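PDB 1U9C: Apc35852 from Geobacillus stearothermophilus, which is of unknown function but belongs to the DJ-1/PfpI family, whose members include chaperones and cysteine proteases. Local coordinates for residues L26-F31 / V55-R60; E30-Y35 / P67-A72. One frame throughout, in Å; residues are numbered along the deposited sequence.

Contact 1 (L26-F31 / V55-R60); sequences LWLEEF and VPLDPR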
# COMPACT_ATOMS: atom_id res chain seq x y z
N LEU A 26 5.09 8.53 -4.57
CA LEU A 26 4.58 8.05 -3.28
C LEU A 26 3.90 9.17 -2.54
O LEU A 26 4.38 10.31 -2.52
CB LEU A 26 5.78 7.59 -2.45
CG LEU A 26 5.52 7.40 -0.96
CD1 LEU A 26 4.57 6.29 -0.63
CD2 LEU A 26 6.89 7.16 -0.29
N TRP A 27 2.74 8.88 -1.94
CA TRP A 27 2.11 9.83 -1.05
C TRP A 27 2.79 9.72 0.32
O TRP A 27 2.58 8.75 1.03
CB TRP A 27 0.60 9.57 -0.88
CG TRP A 27 -0.09 10.73 -0.31
CD1 TRP A 27 -0.24 11.03 1.02
CD2 TRP A 27 -0.61 11.83 -1.03
NE1 TRP A 27 -0.87 12.25 1.16
CE2 TRP A 27 -1.09 12.75 -0.09
CE3 TRP A 27 -0.73 12.13 -2.39
CZ2 TRP A 27 -1.67 13.94 -0.47
CZ3 TRP A 27 -1.31 13.32 -2.76
CH2 TRP A 27 -1.76 14.19 -1.83
N LEU A 28 3.61 10.69 0.64
CA LEU A 28 4.54 10.60 1.76
C LEU A 28 3.92 10.09 3.06
O LEU A 28 4.44 9.14 3.68
CB LEU A 28 5.29 11.92 1.94
CG LEU A 28 6.25 11.92 3.11
CD1 LEU A 28 7.35 10.85 3.04
CD2 LEU A 28 6.85 13.32 3.20
N GLU A 29 2.81 10.65 3.49
CA GLU A 29 2.26 10.31 4.78
C GLU A 29 1.94 8.83 4.87
O GLU A 29 1.94 8.24 5.96
CB GLU A 29 0.97 11.15 5.06
CG GLU A 29 0.20 10.76 6.32
CD GLU A 29 -1.05 11.55 6.57
OE1 GLU A 29 -1.55 12.28 5.69
OE2 GLU A 29 -1.55 11.36 7.72
N GLU A 30 1.50 8.26 3.77
CA GLU A 30 1.09 6.86 3.74
C GLU A 30 2.20 5.88 4.01
O GLU A 30 1.94 4.74 4.38
CB GLU A 30 0.37 6.55 2.45
CG GLU A 30 -0.97 7.30 2.34
CD GLU A 30 -1.62 7.22 1.02
OE1 GLU A 30 -1.22 6.47 0.17
OE2 GLU A 30 -2.60 8.03 0.87
N PHE A 31 3.43 6.30 3.77
CA PHE A 31 4.64 5.60 4.20
C PHE A 31 5.06 6.05 5.60
O PHE A 31 5.31 5.22 6.47
CB PHE A 31 5.79 5.85 3.22
CG PHE A 31 7.07 5.25 3.67
CD1 PHE A 31 7.31 3.89 3.55
CD2 PHE A 31 8.03 6.01 4.34
CE1 PHE A 31 8.48 3.34 4.03
CE2 PHE A 31 9.19 5.46 4.79
CZ PHE A 31 9.42 4.14 4.64
N VAL A 55 13.11 7.28 -3.71
CA VAL A 55 11.72 7.23 -4.09
C VAL A 55 11.20 8.62 -4.36
O VAL A 55 11.35 9.54 -3.54
CB VAL A 55 10.98 6.57 -2.98
CG1 VAL A 55 9.51 6.74 -3.11
CG2 VAL A 55 11.35 5.11 -2.92
N PRO A 56 10.52 8.85 -5.47
CA PRO A 56 9.92 10.16 -5.75
C PRO A 56 8.64 10.34 -4.96
O PRO A 56 7.86 9.40 -4.79
CB PRO A 56 9.59 10.07 -7.25
CG PRO A 56 9.28 8.61 -7.46
CD PRO A 56 10.24 7.86 -6.52
N LEU A 57 8.40 11.56 -4.49
CA LEU A 57 7.23 11.83 -3.72
C LEU A 57 6.23 12.61 -4.58
O LEU A 57 6.62 13.51 -5.33
CB LEU A 57 7.61 12.68 -2.49
CG LEU A 57 8.67 12.00 -1.58
CD1 LEU A 57 9.05 12.88 -0.35
CD2 LEU A 57 8.15 10.60 -1.15
N ASP A 58 4.97 12.30 -4.42
CA ASP A 58 3.91 13.06 -5.09
C ASP A 58 4.04 14.47 -4.59
O ASP A 58 4.06 14.70 -3.37
CB ASP A 58 2.56 12.52 -4.79
CG ASP A 58 1.46 13.16 -5.61
OD1 ASP A 58 1.31 14.39 -5.54
OD2 ASP A 58 0.78 12.48 -6.45
N PRO A 59 4.11 15.48 -5.46
CA PRO A 59 4.29 16.84 -5.01
C PRO A 59 3.19 17.36 -4.15
O PRO A 59 3.45 18.24 -3.33
CB PRO A 59 4.41 17.63 -6.30
CG PRO A 59 4.34 16.71 -7.40
CD PRO A 59 4.12 15.38 -6.93
N ARG A 60 1.98 16.84 -4.25
CA ARG A 60 0.91 17.32 -3.39
C ARG A 60 1.03 16.79 -1.95
O ARG A 60 0.28 17.16 -1.07
CB ARG A 60 -0.47 16.96 -3.99
CG ARG A 60 -0.78 17.72 -5.28
CD ARG A 60 -1.12 19.18 -5.04
NE ARG A 60 -2.25 19.42 -4.13
CZ ARG A 60 -3.54 19.40 -4.48
NH1 ARG A 60 -3.92 19.18 -5.74
NH2 ARG A 60 -4.47 19.61 -3.56

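Contact 2 (E30-Y35 / P67-A72); sequences EFAVPY and PSWAEA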
# COMPACT_ATOMS: atom_id res chain seq x y z
N GLU A 30 1.50 8.26 3.77
CA GLU A 30 1.09 6.86 3.74
C GLU A 30 2.20 5.88 4.01
O GLU A 30 1.94 4.74 4.38
CB GLU A 30 0.37 6.55 2.45
CG GLU A 30 -0.97 7.30 2.34
CD GLU A 30 -1.62 7.22 1.02
OE1 GLU A 30 -1.22 6.47 0.17
OE2 GLU A 30 -2.60 8.03 0.87
N PHE A 31 3.43 6.30 3.77
CA PHE A 31 4.64 5.60 4.20
C PHE A 31 5.06 6.05 5.60
O PHE A 31 5.31 5.22 6.47
CB PHE A 31 5.79 5.85 3.22
CG PHE A 31 7.07 5.25 3.67
CD1 PHE A 31 7.31 3.89 3.55
CD2 PHE A 31 8.03 6.01 4.34
CE1 PHE A 31 8.48 3.34 4.03
CE2 PHE A 31 9.19 5.46 4.79
CZ PHE A 31 9.42 4.14 4.64
N ALA A 32 5.17 7.35 5.80
CA ALA A 32 5.84 7.86 6.99
C ALA A 32 5.07 7.54 8.27
O ALA A 32 5.66 7.14 9.28
CB ALA A 32 6.08 9.37 6.90
N VAL A 33 3.75 7.70 8.29
CA VAL A 33 3.01 7.47 9.52
C VAL A 33 3.06 5.97 9.89
O VAL A 33 3.37 5.62 11.02
CB VAL A 33 1.61 8.03 9.38
CG1 VAL A 33 0.64 7.38 10.36
CG2 VAL A 33 1.64 9.56 9.52
N PRO A 34 2.77 5.05 8.97
CA PRO A 34 2.95 3.63 9.28
C PRO A 34 4.37 3.26 9.69
O PRO A 34 4.55 2.46 10.62
CB PRO A 34 2.45 2.93 8.00
CG PRO A 34 1.44 3.91 7.47
CD PRO A 34 2.11 5.23 7.67
N TYR A 35 5.35 3.77 8.97
CA TYR A 35 6.76 3.46 9.29
C TYR A 35 7.03 3.84 10.77
O TYR A 35 7.59 3.01 11.51
CB TYR A 35 7.67 4.27 8.35
CG TYR A 35 9.17 4.06 8.58
CD1 TYR A 35 9.80 3.01 8.02
CD2 TYR A 35 9.91 4.94 9.33
CE1 TYR A 35 11.16 2.81 8.20
CE2 TYR A 35 11.30 4.73 9.49
CZ TYR A 35 11.86 3.68 8.90
OH TYR A 35 13.24 3.47 9.06
N PRO A 67 7.57 16.86 11.89
CA PRO A 67 8.92 16.67 12.40
C PRO A 67 9.27 15.26 12.79
O PRO A 67 10.39 14.83 12.59
CB PRO A 67 8.94 17.56 13.60
CG PRO A 67 7.93 18.65 13.27
CD PRO A 67 6.87 18.00 12.51
N SER A 68 8.29 14.46 13.15
CA SER A 68 8.52 13.08 13.51
C SER A 68 8.94 12.23 12.33
O SER A 68 9.41 11.10 12.53
CB SER A 68 7.27 12.50 14.19
OG SER A 68 6.23 12.41 13.25
N TRP A 69 8.71 12.65 11.09
CA TRP A 69 9.00 11.87 9.88
C TRP A 69 10.44 11.88 9.36
O TRP A 69 10.74 11.29 8.32
CB TRP A 69 8.09 12.35 8.73
CG TRP A 69 6.65 12.28 9.02
CD1 TRP A 69 6.03 11.72 10.08
CD2 TRP A 69 5.62 12.73 8.14
NE1 TRP A 69 4.66 11.83 9.96
CE2 TRP A 69 4.40 12.46 8.77
CE3 TRP A 69 5.62 13.38 6.90
CZ2 TRP A 69 3.17 12.84 8.18
CZ3 TRP A 69 4.37 13.69 6.33
CH2 TRP A 69 3.22 13.41 6.99
N ALA A 70 11.34 12.49 10.11
CA ALA A 70 12.71 12.66 9.65
C ALA A 70 13.34 11.31 9.23
O ALA A 70 13.94 11.20 8.16
CB ALA A 70 13.56 13.28 10.71
N GLU A 71 13.24 10.30 10.08
CA GLU A 71 13.86 9.03 9.75
C GLU A 71 13.16 8.32 8.58
O GLU A 71 13.77 7.67 7.74
CB GLU A 71 13.87 8.13 10.98
CG GLU A 71 14.86 8.59 12.01
CD GLU A 71 14.51 8.02 13.36
OE1 GLU A 71 13.61 8.57 14.09
OE2 GLU A 71 15.12 6.99 13.65
N ALA A 72 11.84 8.42 8.50
CA ALA A 72 11.11 7.88 7.34
C ALA A 72 11.53 8.51 6.05
O ALA A 72 11.77 7.80 5.06
CB ALA A 72 9.65 8.10 7.58

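Contact 1 (L26-F31 / V55-R60)
The backbones of L26 and L57 form a single beta bridge, with L26 bonded to the residues on either side of L57: L26 N gives its hydrogen to P56 O at 2.9 Å, and D58 N returns one to L26 O at 2.8 Å, both nearly straight at the hydrogen. L57 CA also lies 3.4 Å from L26 O, a CA-H...O contact. Beside the bridge L26 and L57 lie side by side, CD2 against CD2 at 3.8 Å, and V55 CG1 also meets L26 CD2. L28 CD2 adds a looser touch on L57 CD1. The CB of W27 points away from the loop, but with CG anti to the backbone N (chi1 -164°) its six-membered ring comes back alongside R60 and beside D58: CH2 lies 3.7 Å from R60 CB, and the ring is turned 49° from the D58 carboxylate. That carboxylate is fixed from two directions, D58 OD1 accepting from R60 N at 2.8 Å through its anti lone pair and D58 OD2 bonding to T24 OG1. S61 OG joins D58 O and L28 N, so the turn is tied to the backbone at L28. D58 to R60 form an Asx turn, set against the loop leading into helix 28-40 of this DJ-1/PfpI fold.

Contact 2 (E30-Y35 / P67-A72)
The W69 indole lies with one face against A32, whose CB sits 3.5 Å above the ring plane and toward the rim. It is a CH-pi contact: A32 CB is 3.7 Å from the centroid of the W69 five-membered ring, only 16° off the normal. V33 meets the same indole obliquely, CG2 coming to 3.8 Å from W69 NE1 and about as near to CZ2, so A32 sits over the five-membered ring while V33 takes the NE1-CZ2 side of the indole. With CG beside its own backbone N (chi1 -57°), W69 swings the indole across to helix 28-40 although its CB does not point there.

The other two rings gather round A72. F31 presents its edge, CE2 lying 3.5 Å from A72 O near the ring plane, while Y35 CB lies over one face of F31, toward its rim. The Y35 ring comes in obliquely, its CD2 3.6 Å from A72 CB and its CE2 beside the backbone of E71 and A72. Both aromatic side chains leave the helix with CG anti to the backbone N, which carries them to the same methyl. A32 CB also touches A72 CB, at 3.8 Å, where the two backbones come nearest. Small residues on both sides thus permit close approach, and no hydrogen bond crosses: the contact is apolar.

W69 stands at the N-cap of helix 70-75, so that short helix is laid onto helix 28-40 from its very first turn. Beneath, F31 and Y35 reach strands 7-12 and 44-49 through M10 and V47, whereas V33 and P34 turn to R210 and A213 of helix 209-221.

How the contacts relate
From the N terminus the chain leaves strand 7-12, passes 22-23 and enters helix 28-40, whose start and following turns supply one side of both contacts. After strand 44-49 it comes back past the helix start, where contact 1 closes a loop of 23 intervening residues. It then runs on to helix 70-75, and contact 2 closes a loop of 31 residues one turn further along helix 28-40. The two loops overlap without either enclosing the other; the segments have E30 and F31 in common, and the contact centres are 11 Å apart. L28 and E29 touch the W69 indole, joining the contacts. Together they hold 55-60 and the start of helix 70-75 against helix 28-40 and the residues before it.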